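Local coordinates for Lysine/ornithine decarboxylase (Selenomonas ruminantium, PDB 5GJO), which decarboxylates L-lysine to cadaverine and L-ornithine to putrescine with similar catalytic efficiency, using pyridoxal 5'-phosphate as its cofactor, at residues Q90-N95 against W254-R259; V136-R141 against E158-L163; D162-A167 against M175-H180; E193-A198 against L215-G220. The protein carries 2 engineered substitutions. One frame throughout, in Å; residues are numbered along the deposited sequence.

Contact 1. Residues Q90-N95 against W254-R259. With PLP (pyridoxal-5'-phosphate), chain H.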
# COMPACT_ATOMS: atom_id res chain seq x y z
N GLN A 90 -9.71 -11.58 -25.74
CA GLN A 90 -8.74 -12.39 -24.99
C GLN A 90 -8.89 -12.10 -23.47
O GLN A 90 -8.09 -12.64 -22.70
CB GLN A 90 -7.32 -12.05 -25.35
CG GLN A 90 -7.00 -12.25 -26.82
CD GLN A 90 -7.23 -13.62 -27.28
OE1 GLN A 90 -6.47 -14.51 -26.95
NE2 GLN A 90 -8.36 -13.85 -28.00
N MET A 91 -9.89 -11.34 -23.06
CA MET A 91 -10.01 -10.97 -21.67
C MET A 91 -11.25 -11.55 -20.99
O MET A 91 -12.26 -11.74 -21.62
CB MET A 91 -10.02 -9.46 -21.51
CG MET A 91 -8.87 -8.72 -22.20
SD MET A 91 -9.02 -6.94 -22.01
CE MET A 91 -7.98 -6.32 -23.32
N ILE A 92 -11.13 -11.83 -19.71
CA ILE A 92 -12.28 -12.05 -18.83
C ILE A 92 -12.27 -10.99 -17.76
O ILE A 92 -11.26 -10.75 -17.12
CB ILE A 92 -12.35 -13.46 -18.25
CG1 ILE A 92 -13.69 -13.62 -17.48
CG2 ILE A 92 -11.19 -13.83 -17.42
CD1 ILE A 92 -13.97 -15.02 -17.00
N TYR A 93 -13.37 -10.28 -17.62
CA TYR A 93 -13.48 -9.30 -16.55
C TYR A 93 -14.06 -10.08 -15.36
O TYR A 93 -15.26 -10.18 -15.19
CB TYR A 93 -14.36 -8.13 -16.99
CG TYR A 93 -14.50 -6.94 -16.06
CD1 TYR A 93 -13.71 -6.78 -14.94
CD2 TYR A 93 -15.44 -5.97 -16.32
CE1 TYR A 93 -13.86 -5.69 -14.11
CE2 TYR A 93 -15.61 -4.89 -15.49
CZ TYR A 93 -14.82 -4.75 -14.39
OH TYR A 93 -14.99 -3.67 -13.59
N ALA A 94 -13.16 -10.65 -14.57
CA ALA A 94 -13.53 -11.55 -13.48
C ALA A 94 -13.57 -10.91 -12.09
O ALA A 94 -13.47 -11.63 -11.07
CB ALA A 94 -12.57 -12.70 -13.45
N ASN A 95 -13.75 -9.64 -12.03
CA ASN A 95 -14.15 -9.00 -10.78
C ASN A 95 -15.66 -9.19 -10.68
O ASN A 95 -16.40 -8.66 -11.55
CB ASN A 95 -13.78 -7.60 -10.80
CG ASN A 95 -13.87 -6.94 -9.44
OD1 ASN A 95 -14.74 -7.27 -8.61
ND2 ASN A 95 -12.90 -6.03 -9.16
N TRP A 254 -10.79 -23.71 -18.18
CA TRP A 254 -9.89 -22.60 -18.09
C TRP A 254 -9.40 -22.38 -16.67
O TRP A 254 -9.98 -22.87 -15.68
CB TRP A 254 -10.57 -21.29 -18.52
CG TRP A 254 -11.26 -21.41 -19.78
CD1 TRP A 254 -12.57 -21.80 -19.98
CD2 TRP A 254 -10.67 -21.25 -21.09
NE1 TRP A 254 -12.84 -21.85 -21.36
CE2 TRP A 254 -11.69 -21.55 -22.05
CE3 TRP A 254 -9.39 -20.92 -21.54
CZ2 TRP A 254 -11.47 -21.46 -23.41
CZ3 TRP A 254 -9.17 -20.83 -22.96
CH2 TRP A 254 -10.20 -21.09 -23.84
N THR A 255 -8.25 -21.70 -16.59
CA THR A 255 -7.68 -21.37 -15.27
C THR A 255 -7.22 -19.94 -15.25
O THR A 255 -6.87 -19.39 -16.28
CB THR A 255 -6.56 -22.41 -14.91
OG1 THR A 255 -6.04 -22.12 -13.57
CG2 THR A 255 -5.43 -22.40 -15.98
N GLU A 256 -7.13 -19.36 -14.08
CA GLU A 256 -6.80 -17.97 -13.85
C GLU A 256 -5.60 -17.86 -12.88
O GLU A 256 -5.70 -17.20 -11.84
CB GLU A 256 -8.02 -17.15 -13.30
CG GLU A 256 -9.20 -17.11 -14.24
CD GLU A 256 -10.39 -16.27 -13.75
OE1 GLU A 256 -10.16 -15.51 -12.79
OE2 GLU A 256 -11.52 -16.37 -14.36
N PRO A 257 -4.46 -18.46 -13.20
CA PRO A 257 -3.31 -18.30 -12.32
C PRO A 257 -2.80 -16.86 -12.30
O PRO A 257 -2.63 -16.21 -13.37
CB PRO A 257 -2.24 -19.21 -12.97
CG PRO A 257 -2.61 -19.08 -14.46
CD PRO A 257 -4.12 -19.30 -14.34
N GLY A 258 -2.55 -16.32 -11.09
CA GLY A 258 -1.86 -15.06 -10.89
C GLY A 258 -0.46 -15.33 -10.28
O GLY A 258 0.55 -15.29 -10.98
N ARG A 259 -0.44 -15.62 -8.97
CA ARG A 259 0.82 -15.73 -8.19
C ARG A 259 1.87 -16.59 -8.85
O ARG A 259 3.06 -16.25 -8.87
CB ARG A 259 0.50 -16.31 -6.79
CG ARG A 259 1.64 -16.13 -5.81
CD ARG A 259 1.29 -16.90 -4.54
NE ARG A 259 0.14 -16.36 -3.84
CZ ARG A 259 0.12 -15.30 -3.07
NH1 ARG A 259 1.21 -14.60 -2.80
NH2 ARG A 259 -1.03 -14.96 -2.47
N1 PLP H . -8.43 -14.85 -10.70
C2 PLP H . -9.23 -14.22 -9.80
C2A PLP H . -10.66 -13.94 -10.15
C3 PLP H . -8.69 -13.81 -8.48
O3 PLP H . -9.47 -13.18 -7.56
C4 PLP H . -7.27 -14.12 -8.20
C4A PLP H . -6.64 -13.76 -6.91
O4A PLP H . -7.10 -12.85 -6.24
C5 PLP H . -6.50 -14.82 -9.26
C6 PLP H . -7.14 -15.14 -10.46
C5A PLP H . -5.05 -15.17 -9.05
O4P PLP H . -4.91 -15.89 -7.82
P PLP H . -3.51 -16.59 -7.45
O1P PLP H . -3.31 -17.62 -8.54
O2P PLP H . -3.75 -17.18 -6.08
O3P PLP H . -2.51 -15.46 -7.47

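Contact 2. Residues V136-R141 against E158-L163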
# COMPACT_ATOMS: atom_id res chain seq x y z
N VAL A 136 -21.05 -18.00 -13.53
CA VAL A 136 -21.45 -17.72 -12.19
C VAL A 136 -20.36 -18.32 -11.29
O VAL A 136 -19.94 -19.43 -11.51
CB VAL A 136 -22.83 -18.29 -11.81
CG1 VAL A 136 -22.92 -19.77 -11.89
CG2 VAL A 136 -23.23 -17.81 -10.40
N ARG A 137 -19.96 -17.54 -10.28
CA ARG A 137 -18.88 -17.98 -9.37
C ARG A 137 -19.55 -18.56 -8.14
O ARG A 137 -20.33 -17.82 -7.46
CB ARG A 137 -18.09 -16.79 -8.92
CG ARG A 137 -16.88 -17.21 -8.06
CD ARG A 137 -16.01 -16.00 -7.84
NE ARG A 137 -15.00 -16.21 -6.83
CZ ARG A 137 -14.03 -15.32 -6.59
NH1 ARG A 137 -13.82 -14.29 -7.41
NH2 ARG A 137 -13.18 -15.53 -5.56
N ILE A 138 -19.22 -19.78 -7.85
CA ILE A 138 -19.69 -20.49 -6.65
C ILE A 138 -18.66 -20.42 -5.51
O ILE A 138 -17.45 -20.49 -5.75
CB ILE A 138 -20.04 -21.97 -6.92
CG1 ILE A 138 -18.89 -22.79 -7.53
CG2 ILE A 138 -21.29 -22.04 -7.80
CD1 ILE A 138 -19.10 -24.28 -7.62
N ALA A 139 -19.19 -20.35 -4.31
CA ALA A 139 -18.42 -20.43 -3.10
C ALA A 139 -18.04 -21.88 -2.84
O ALA A 139 -18.88 -22.76 -2.81
CB ALA A 139 -19.21 -19.79 -1.94
N VAL A 140 -16.75 -22.13 -2.63
CA VAL A 140 -16.18 -23.41 -2.41
C VAL A 140 -15.31 -23.46 -1.14
O VAL A 140 -14.96 -22.43 -0.58
CB VAL A 140 -15.43 -23.89 -3.66
CG1 VAL A 140 -16.37 -23.92 -4.83
CG2 VAL A 140 -14.16 -23.07 -3.92
N ARG A 141 -15.10 -24.67 -0.66
CA ARG A 141 -14.32 -24.93 0.58
C ARG A 141 -12.83 -25.04 0.33
O ARG A 141 -12.40 -25.56 -0.66
CB ARG A 141 -14.71 -26.27 1.19
CG ARG A 141 -16.11 -26.34 1.67
CD ARG A 141 -16.30 -27.66 2.42
NE ARG A 141 -17.69 -27.65 2.71
CZ ARG A 141 -18.60 -28.27 1.99
NH1 ARG A 141 -18.25 -29.07 1.00
NH2 ARG A 141 -19.87 -28.16 2.35
N GLU A 158 -26.42 -23.62 -4.16
CA GLU A 158 -27.83 -23.82 -4.43
C GLU A 158 -28.51 -22.60 -5.09
O GLU A 158 -29.66 -22.68 -5.43
CB GLU A 158 -28.55 -24.34 -3.18
CG GLU A 158 -28.67 -23.33 -2.06
CD GLU A 158 -27.49 -23.25 -1.11
OE1 GLU A 158 -27.69 -22.62 -0.05
OE2 GLU A 158 -26.38 -23.77 -1.38
N GLU A 159 -27.80 -21.47 -5.22
CA GLU A 159 -28.32 -20.33 -5.95
C GLU A 159 -27.73 -20.23 -7.35
O GLU A 159 -28.14 -19.38 -8.07
CB GLU A 159 -27.99 -19.09 -5.13
CG GLU A 159 -28.58 -17.77 -5.48
CD GLU A 159 -28.18 -16.63 -4.51
OE1 GLU A 159 -28.26 -15.46 -5.00
OE2 GLU A 159 -27.86 -16.92 -3.30
N ALA A 160 -26.70 -21.02 -7.65
CA ALA A 160 -25.93 -20.88 -8.91
C ALA A 160 -26.81 -20.95 -10.14
O ALA A 160 -26.75 -20.06 -10.97
CB ALA A 160 -24.85 -21.88 -8.95
N LEU A 161 -27.66 -21.97 -10.24
CA LEU A 161 -28.42 -22.14 -11.47
C LEU A 161 -29.53 -21.11 -11.54
O LEU A 161 -29.81 -20.57 -12.61
CB LEU A 161 -28.93 -23.56 -11.58
CG LEU A 161 -27.81 -24.59 -11.61
CD1 LEU A 161 -28.42 -25.95 -11.68
CD2 LEU A 161 -26.88 -24.30 -12.79
N ASP A 162 -30.12 -20.76 -10.42
CA ASP A 162 -31.02 -19.60 -10.39
C ASP A 162 -30.41 -18.29 -10.86
O ASP A 162 -31.06 -17.47 -11.53
CB ASP A 162 -31.63 -19.38 -9.00
CG ASP A 162 -32.56 -20.52 -8.54
OD1 ASP A 162 -33.17 -21.20 -9.39
OD2 ASP A 162 -32.64 -20.76 -7.31
N LEU A 163 -29.15 -18.02 -10.48
CA LEU A 163 -28.48 -16.87 -11.00
C LEU A 163 -28.22 -16.93 -12.53
O LEU A 163 -28.39 -15.89 -13.20
CB LEU A 163 -27.13 -16.63 -10.23
CG LEU A 163 -27.34 -16.03 -8.86
CD1 LEU A 163 -26.04 -16.26 -8.04
CD2 LEU A 163 -27.65 -14.54 -8.91

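Contact 3. Residues D162-A167 against M175-H180. With PLP (pyridoxal-5'-phosphate), chain H.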
# COMPACT_ATOMS: atom_id res chain seq x y z
N ASP A 162 -30.12 -20.76 -10.42
CA ASP A 162 -31.02 -19.60 -10.39
C ASP A 162 -30.41 -18.29 -10.86
O ASP A 162 -31.06 -17.47 -11.53
CB ASP A 162 -31.63 -19.38 -9.00
CG ASP A 162 -32.56 -20.52 -8.54
OD1 ASP A 162 -33.17 -21.20 -9.39
OD2 ASP A 162 -32.64 -20.76 -7.31
N LEU A 163 -29.15 -18.02 -10.48
CA LEU A 163 -28.48 -16.87 -11.00
C LEU A 163 -28.22 -16.93 -12.53
O LEU A 163 -28.39 -15.89 -13.20
CB LEU A 163 -27.13 -16.63 -10.23
CG LEU A 163 -27.34 -16.03 -8.86
CD1 LEU A 163 -26.04 -16.26 -8.04
CD2 LEU A 163 -27.65 -14.54 -8.91
N LEU A 164 -27.79 -18.07 -13.03
CA LEU A 164 -27.58 -18.22 -14.44
C LEU A 164 -28.94 -18.02 -15.21
O LEU A 164 -28.99 -17.37 -16.23
CB LEU A 164 -27.01 -19.54 -14.76
CG LEU A 164 -25.50 -19.74 -14.43
CD1 LEU A 164 -25.05 -21.15 -14.67
CD2 LEU A 164 -24.66 -18.75 -15.25
N LYS A 165 -30.01 -18.62 -14.67
CA LYS A 165 -31.34 -18.47 -15.30
C LYS A 165 -31.77 -17.01 -15.27
O LYS A 165 -32.25 -16.53 -16.29
CB LYS A 165 -32.34 -19.48 -14.70
CG LYS A 165 -33.71 -19.57 -15.36
CD LYS A 165 -33.61 -20.00 -16.81
CE LYS A 165 -34.92 -20.49 -17.40
NZ LYS A 165 -34.47 -21.40 -18.51
N ALA A 166 -31.55 -16.24 -14.19
CA ALA A 166 -31.87 -14.81 -14.17
C ALA A 166 -31.03 -14.01 -15.16
O ALA A 166 -31.46 -12.97 -15.75
CB ALA A 166 -31.75 -14.23 -12.77
N ALA A 167 -29.74 -14.37 -15.25
CA ALA A 167 -28.91 -13.67 -16.20
C ALA A 167 -29.42 -13.94 -17.62
O ALA A 167 -29.47 -13.01 -18.42
CB ALA A 167 -27.45 -14.18 -16.13
N MET A 175 -23.12 -19.16 -19.66
CA MET A 175 -22.07 -19.90 -20.32
C MET A 175 -21.46 -20.99 -19.45
O MET A 175 -20.99 -22.07 -19.93
CB MET A 175 -20.94 -18.92 -20.75
CG MET A 175 -19.95 -19.65 -21.64
SD MET A 175 -18.53 -18.62 -21.96
CE MET A 175 -18.47 -18.99 -23.71
N GLY A 176 -21.43 -20.73 -18.15
CA GLY A 176 -20.84 -21.71 -17.26
C GLY A 176 -20.63 -21.30 -15.81
O GLY A 176 -21.30 -20.38 -15.30
N ILE A 177 -19.70 -22.01 -15.21
CA ILE A 177 -19.42 -21.92 -13.78
C ILE A 177 -17.91 -21.66 -13.58
O ILE A 177 -17.08 -22.20 -14.31
CB ILE A 177 -19.86 -23.16 -13.08
CG1 ILE A 177 -21.41 -23.31 -13.27
CG2 ILE A 177 -19.59 -23.09 -11.58
CD1 ILE A 177 -21.97 -24.57 -12.68
N CYS A 178 -17.64 -20.85 -12.57
CA CYS A 178 -16.28 -20.62 -12.09
C CYS A 178 -16.19 -20.69 -10.57
O CYS A 178 -17.16 -20.62 -9.84
CB CYS A 178 -15.74 -19.23 -12.57
SG CYS A 178 -16.48 -17.78 -11.91
N PHE A 179 -14.96 -20.82 -10.12
CA PHE A 179 -14.66 -20.86 -8.72
C PHE A 179 -13.17 -20.46 -8.52
O PHE A 179 -12.36 -20.48 -9.49
CB PHE A 179 -14.96 -22.19 -8.04
CG PHE A 179 -14.24 -23.36 -8.62
CD1 PHE A 179 -12.94 -23.66 -8.27
CD2 PHE A 179 -14.83 -24.17 -9.51
CE1 PHE A 179 -12.27 -24.73 -8.77
CE2 PHE A 179 -14.18 -25.26 -10.05
CZ PHE A 179 -12.89 -25.57 -9.66
N HIS A 180 -12.89 -20.01 -7.29
CA HIS A 180 -11.46 -19.78 -6.91
C HIS A 180 -11.36 -20.40 -5.51
O HIS A 180 -12.13 -20.03 -4.60
CB HIS A 180 -11.10 -18.34 -6.93
CG HIS A 180 -9.63 -18.09 -6.97
ND1 HIS A 180 -8.78 -18.70 -6.08
CD2 HIS A 180 -8.86 -17.31 -7.76
CE1 HIS A 180 -7.54 -18.28 -6.28
NE2 HIS A 180 -7.55 -17.43 -7.29
N1 PLP H . -8.43 -14.85 -10.70
C2 PLP H . -9.23 -14.22 -9.80
C2A PLP H . -10.66 -13.94 -10.15
C3 PLP H . -8.69 -13.81 -8.48
O3 PLP H . -9.47 -13.18 -7.56
C4 PLP H . -7.27 -14.12 -8.20
C4A PLP H . -6.64 -13.76 -6.91
O4A PLP H . -7.10 -12.85 -6.24
C5 PLP H . -6.50 -14.82 -9.26
C6 PLP H . -7.14 -15.14 -10.46
C5A PLP H . -5.05 -15.17 -9.05
O4P PLP H . -4.91 -15.89 -7.82
P PLP H . -3.51 -16.59 -7.45
O1P PLP H . -3.31 -17.62 -8.54
O2P PLP H . -3.75 -17.18 -6.08
O3P PLP H . -2.51 -15.46 -7.47

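Contact 4. Residues E193-A198 against L215-G220. With PLP (pyridoxal-5'-phosphate), chain H.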
# COMPACT_ATOMS: atom_id res chain seq x y z
N GLU A 193 -12.70 -31.34 -5.22
CA GLU A 193 -14.04 -31.16 -4.66
C GLU A 193 -14.91 -30.14 -5.44
O GLU A 193 -16.04 -30.40 -5.74
CB GLU A 193 -13.96 -30.77 -3.18
CG GLU A 193 -15.27 -30.25 -2.59
CD GLU A 193 -15.23 -29.98 -1.09
OE1 GLU A 193 -14.54 -30.70 -0.37
OE2 GLU A 193 -15.93 -29.07 -0.64
N ALA A 194 -14.34 -29.00 -5.78
CA ALA A 194 -15.02 -27.98 -6.57
C ALA A 194 -15.44 -28.48 -7.92
O ALA A 194 -16.58 -28.16 -8.40
CB ALA A 194 -14.14 -26.76 -6.65
N LEU A 195 -14.57 -29.26 -8.51
CA LEU A 195 -14.86 -29.94 -9.76
C LEU A 195 -16.08 -30.88 -9.70
O LEU A 195 -16.94 -30.87 -10.63
CB LEU A 195 -13.63 -30.65 -10.29
CG LEU A 195 -12.63 -29.59 -10.84
CD1 LEU A 195 -11.32 -30.32 -11.07
CD2 LEU A 195 -13.04 -28.81 -12.09
N LEU A 196 -16.21 -31.61 -8.62
CA LEU A 196 -17.36 -32.57 -8.47
C LEU A 196 -18.61 -31.76 -8.31
O LEU A 196 -19.65 -32.09 -8.84
CB LEU A 196 -17.19 -33.45 -7.24
CG LEU A 196 -16.10 -34.50 -7.46
CD1 LEU A 196 -15.48 -34.99 -6.19
CD2 LEU A 196 -16.55 -35.72 -8.24
N VAL A 197 -18.54 -30.71 -7.51
CA VAL A 197 -19.70 -29.84 -7.34
C VAL A 197 -20.17 -29.22 -8.65
O VAL A 197 -21.38 -29.22 -9.01
CB VAL A 197 -19.42 -28.71 -6.30
CG1 VAL A 197 -20.57 -27.72 -6.24
CG2 VAL A 197 -19.17 -29.33 -4.90
N ALA A 198 -19.20 -28.74 -9.43
CA ALA A 198 -19.53 -28.12 -10.71
C ALA A 198 -20.16 -29.15 -11.69
O ALA A 198 -21.07 -28.79 -12.45
CB ALA A 198 -18.29 -27.46 -11.34
N LEU A 215 -15.94 -23.95 -18.04
CA LEU A 215 -15.71 -24.07 -16.61
C LEU A 215 -14.34 -23.35 -16.34
O LEU A 215 -13.39 -23.58 -17.06
CB LEU A 215 -15.58 -25.49 -16.27
CG LEU A 215 -15.15 -25.90 -14.90
CD1 LEU A 215 -16.25 -25.48 -13.90
CD2 LEU A 215 -14.83 -27.41 -14.82
N ASP A 216 -14.32 -22.42 -15.39
CA ASP A 216 -13.08 -21.69 -15.02
C ASP A 216 -12.78 -22.08 -13.55
O ASP A 216 -13.52 -21.76 -12.65
CB ASP A 216 -13.32 -20.22 -15.21
CG ASP A 216 -12.07 -19.36 -15.02
OD1 ASP A 216 -11.37 -19.58 -14.05
OD2 ASP A 216 -11.86 -18.38 -15.81
N ILE A 217 -11.66 -22.76 -13.36
CA ILE A 217 -11.22 -23.24 -12.11
C ILE A 217 -10.42 -22.25 -11.22
O ILE A 217 -9.97 -22.67 -10.16
CB ILE A 217 -10.37 -24.52 -12.28
CG1 ILE A 217 -9.00 -24.27 -12.91
CG2 ILE A 217 -11.14 -25.54 -13.09
CD1 ILE A 217 -8.06 -25.40 -12.63
N GLY A 218 -10.27 -21.02 -11.67
CA GLY A 218 -9.59 -19.98 -10.89
C GLY A 218 -8.10 -20.22 -10.76
O GLY A 218 -7.51 -20.92 -11.61
N GLY A 219 -7.47 -19.58 -9.77
CA GLY A 219 -6.03 -19.70 -9.59
C GLY A 219 -5.71 -20.45 -8.34
O GLY A 219 -6.38 -21.44 -7.99
N GLY A 220 -4.76 -19.88 -7.56
CA GLY A 220 -4.39 -20.38 -6.25
C GLY A 220 -3.17 -21.27 -6.19
O GLY A 220 -2.76 -21.67 -5.13
N1 PLP H . -8.43 -14.85 -10.70
C2 PLP H . -9.23 -14.22 -9.80
C2A PLP H . -10.66 -13.94 -10.15
C3 PLP H . -8.69 -13.81 -8.48
O3 PLP H . -9.47 -13.18 -7.56
C4 PLP H . -7.27 -14.12 -8.20
C4A PLP H . -6.64 -13.76 -6.91
O4A PLP H . -7.10 -12.85 -6.24
C5 PLP H . -6.50 -14.82 -9.26
C6 PLP H . -7.14 -15.14 -10.46
C5A PLP H . -5.05 -15.17 -9.05
O4P PLP H . -4.91 -15.89 -7.82
P PLP H . -3.51 -16.59 -7.45
O1P PLP H . -3.31 -17.62 -8.54
O2P PLP H . -3.75 -17.18 -6.08
O3P PLP H . -2.51 -15.46 -7.47

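Contact 1. Residues Q90-N95 against W254-R259
Ala-94 and Ile-92 both lean on the carboxylate of Glu-256, and that group carries the whole contact. Ala-94 CB lies 3.8 Å from Glu-256 OE1, and the same methyl stays about as close to OE2. Ile-92 CD1 reaches OE2 at 3.8 Å, the isoleucine and glutamate side chains crossing at about a right angle. The glutamate spans the gap because its chain runs extended beyond CG (chi2 -178°); the nearest CA atoms, those of Ala-94 and Glu-256, are 9.3 Å apart.

This buried part, where both methyls rest on the carboxylate, contrasts with the far ends of the two segments. Gln-90 and Trp-254 are partly exposed and do not meet each other, and the total area buried between the segments is a modest 97 Å². No hydrogen bond crosses the interface; Asp-216, on strand 214-216 beside strand 252-255, brings a second carboxylate close to OE2, a pairing of like charges.

Beyond Glu-256 the chain turns to the phosphate of the cofactor. Gly-258 N donates to PLP O1P at 3.0 Å, almost straight at 172°, and Arg-259 N donates to O3P at 2.6 Å. Glu-256 OE1 stands 2.8 Å from the pyridine nitrogen N1, the other end of the same cofactor. That approach is consistent with an acidic group stabilising positive charge on the pyridine ring, as in related decarboxylases of this barrel family.

Contact 2. Residues V136-R141 against E158-L163
Val-136 meets Ala-160 and Leu-163 where a strand packs under the first turns of the helix that follows it, in the beta-alpha-beta unit made of strand 133-137, helix 160-169 and strand 173-178 of the PLP-binding barrel. All four touching residues are buried, with apolar side chains, and no hydrogen bond crosses.

The valine presents both of its branches to the helix. With chi1 at 61°, CG1 sits between the backbone N and the carbonyl carbon and faces Ala-160, 3.9 Å from its backbone O and 4.1 Å from its CB. CG2, anti to the backbone N, is sent along the helix to the next turn, where it lies 4.0 Å from Leu-163 CD1. Leu-163 holds CG beside its own backbone N; the two side chains cross at about a right angle, and Val-136 CG2 is also 4.1 Å from Leu-163 CB. The contact therefore spans positions one turn apart on the helix.

Between Val-136 and Ile-138, Arg-137 turns its CB away from the helix. Its long, fully extended chain ends at Leu-149 O, to which NH2 is hydrogen-bonded. On the helix side, Glu-159 faces the dimer partner, forming a salt bridge with Arg-278 of the second subunit.

Ile-138 adds the last element with a divided side chain. Its CG1 occupies the position between backbone N and carbonyl carbon (chi1 56°), while the other branch, CG2, closes on Ala-160 CB at 3.7 Å.

Contact 3. Residues D162-A167 against M175-H180
The flat peptide carbonyl of Gly-176 is met by both methyls of Leu-164, CD2 lying 3.7 Å and CD1 3.9 Å from Gly-176 O. The other flat group, the imidazole of His-180, is far from the helix and belongs to the cofactor: its CD2-NE2 edge lies over the pyridine face with the planes about 66° apart, an edge-to-face approach. His-180 CD2 is 3.6 Å from PLP C4, and the ester oxygen O4P lies at the ring edge, near its plane.

On the helix side of the contact, Leu-164 is directed to the strand with CG anti to its carbonyl carbon (chi1 -75°). A second, looser touch joins Leu-164 CD1 to Ile-177 CG1 at 4.5 Å. At the backbone angles of Gly-176 a CB would press on the carbonyl O of Met-175. The segments thus join helix 160-169 to the strand that follows it, completing the second half of a beta-alpha-beta crossover; beyond Leu-164, Ile-177 is covered by Leu-201 and Phe-202 of helix 189-207.

The two ends differ in chemistry. Against the helix the contact is van der Waals, methyls on a carbonyl oxygen and on an isoleucine, and no hydrogen bond crosses. At the other end of the strand segment, His-180 NE2 donates to PLP O4P at 3.1 Å and 162°. Bonds at both ring nitrogens, ND1 with Gly-182 N and NE2 with O4P, probably fix the rotation of the imidazole and hold its edge over the pyridine.

Contact 4. Residues E193-A198 against L215-G220
Leu-195 and Leu-215 form the centre of a helix-on-strand contact in the beta-alpha-beta unit of strand 173-178, helix 189-207 and strand 214-216, part of the PLP-binding barrel. Three apolar touches make up the first kind of interaction. Leu-195 CD2 is 3.6 Å from Leu-215 CD2 and 3.9 Å from Ile-217 CG2, so this one methyl serves both residues. It gets there although the CB of Leu-195 does not aim at the strand, because the end of the side chain curls nearer. In Leu-215, CG anti to the backbone N (chi1 171°) carries the side chain to the helix, where its two methyls take different partners: while CD2 takes Leu-195, CD1 rests 3.8 Å from Ala-198 CB, almost one helical turn further on. Ile-217 is further enclosed by Ile-240 of helix 233-247 and by Val-253 of strand 252-255. No hydrogen bond crosses between the segments.

The second kind is polar and lies within the strand segment. Asp-216 OD1 accepts from Gly-218 N at 3.0 Å, nearly in line with its CG-OD1 bond, which makes an Asx turn just where the strand ends. The turn leads into the run Gly-218 to Gly-220, where Gly-218 and Gly-220 have positive phi.

The third is with the cofactor. At Gly-219 a CB would collide with the phosphate; the lack of a side chain lets the backbone approach, with Gly-219 CA 3.6 Å from PLP O1P. Gly-220 N then donates to O1P at 2.9 Å, almost perfectly straight at 176°.

Overall arrangement
All four contacts belong to the PLP-binding barrel and reach the same parallel sheet. Contacts 2 and 3 overlap at Asp-162 and Leu-163, contact 4 follows them, and all fall between the two segments of contact 1, whose strands 91-93 and 252-255 are not neighbours. Contacts 2 and 3 share helix 160-169, with centres about 7 Å apart; together they close one beta-alpha-beta unit, and contact 4 belongs to the next. Strands 133-137, 173-178, 214-216 and 252-255 lie side by side, the last two joining contacts 4 and 1, whose centres are about 13 Å apart. The segments 175-180, 215-220 and 254-259 thus converge on one cofactor, while helices 160-169 and 189-207 pack on the outside of the barrel.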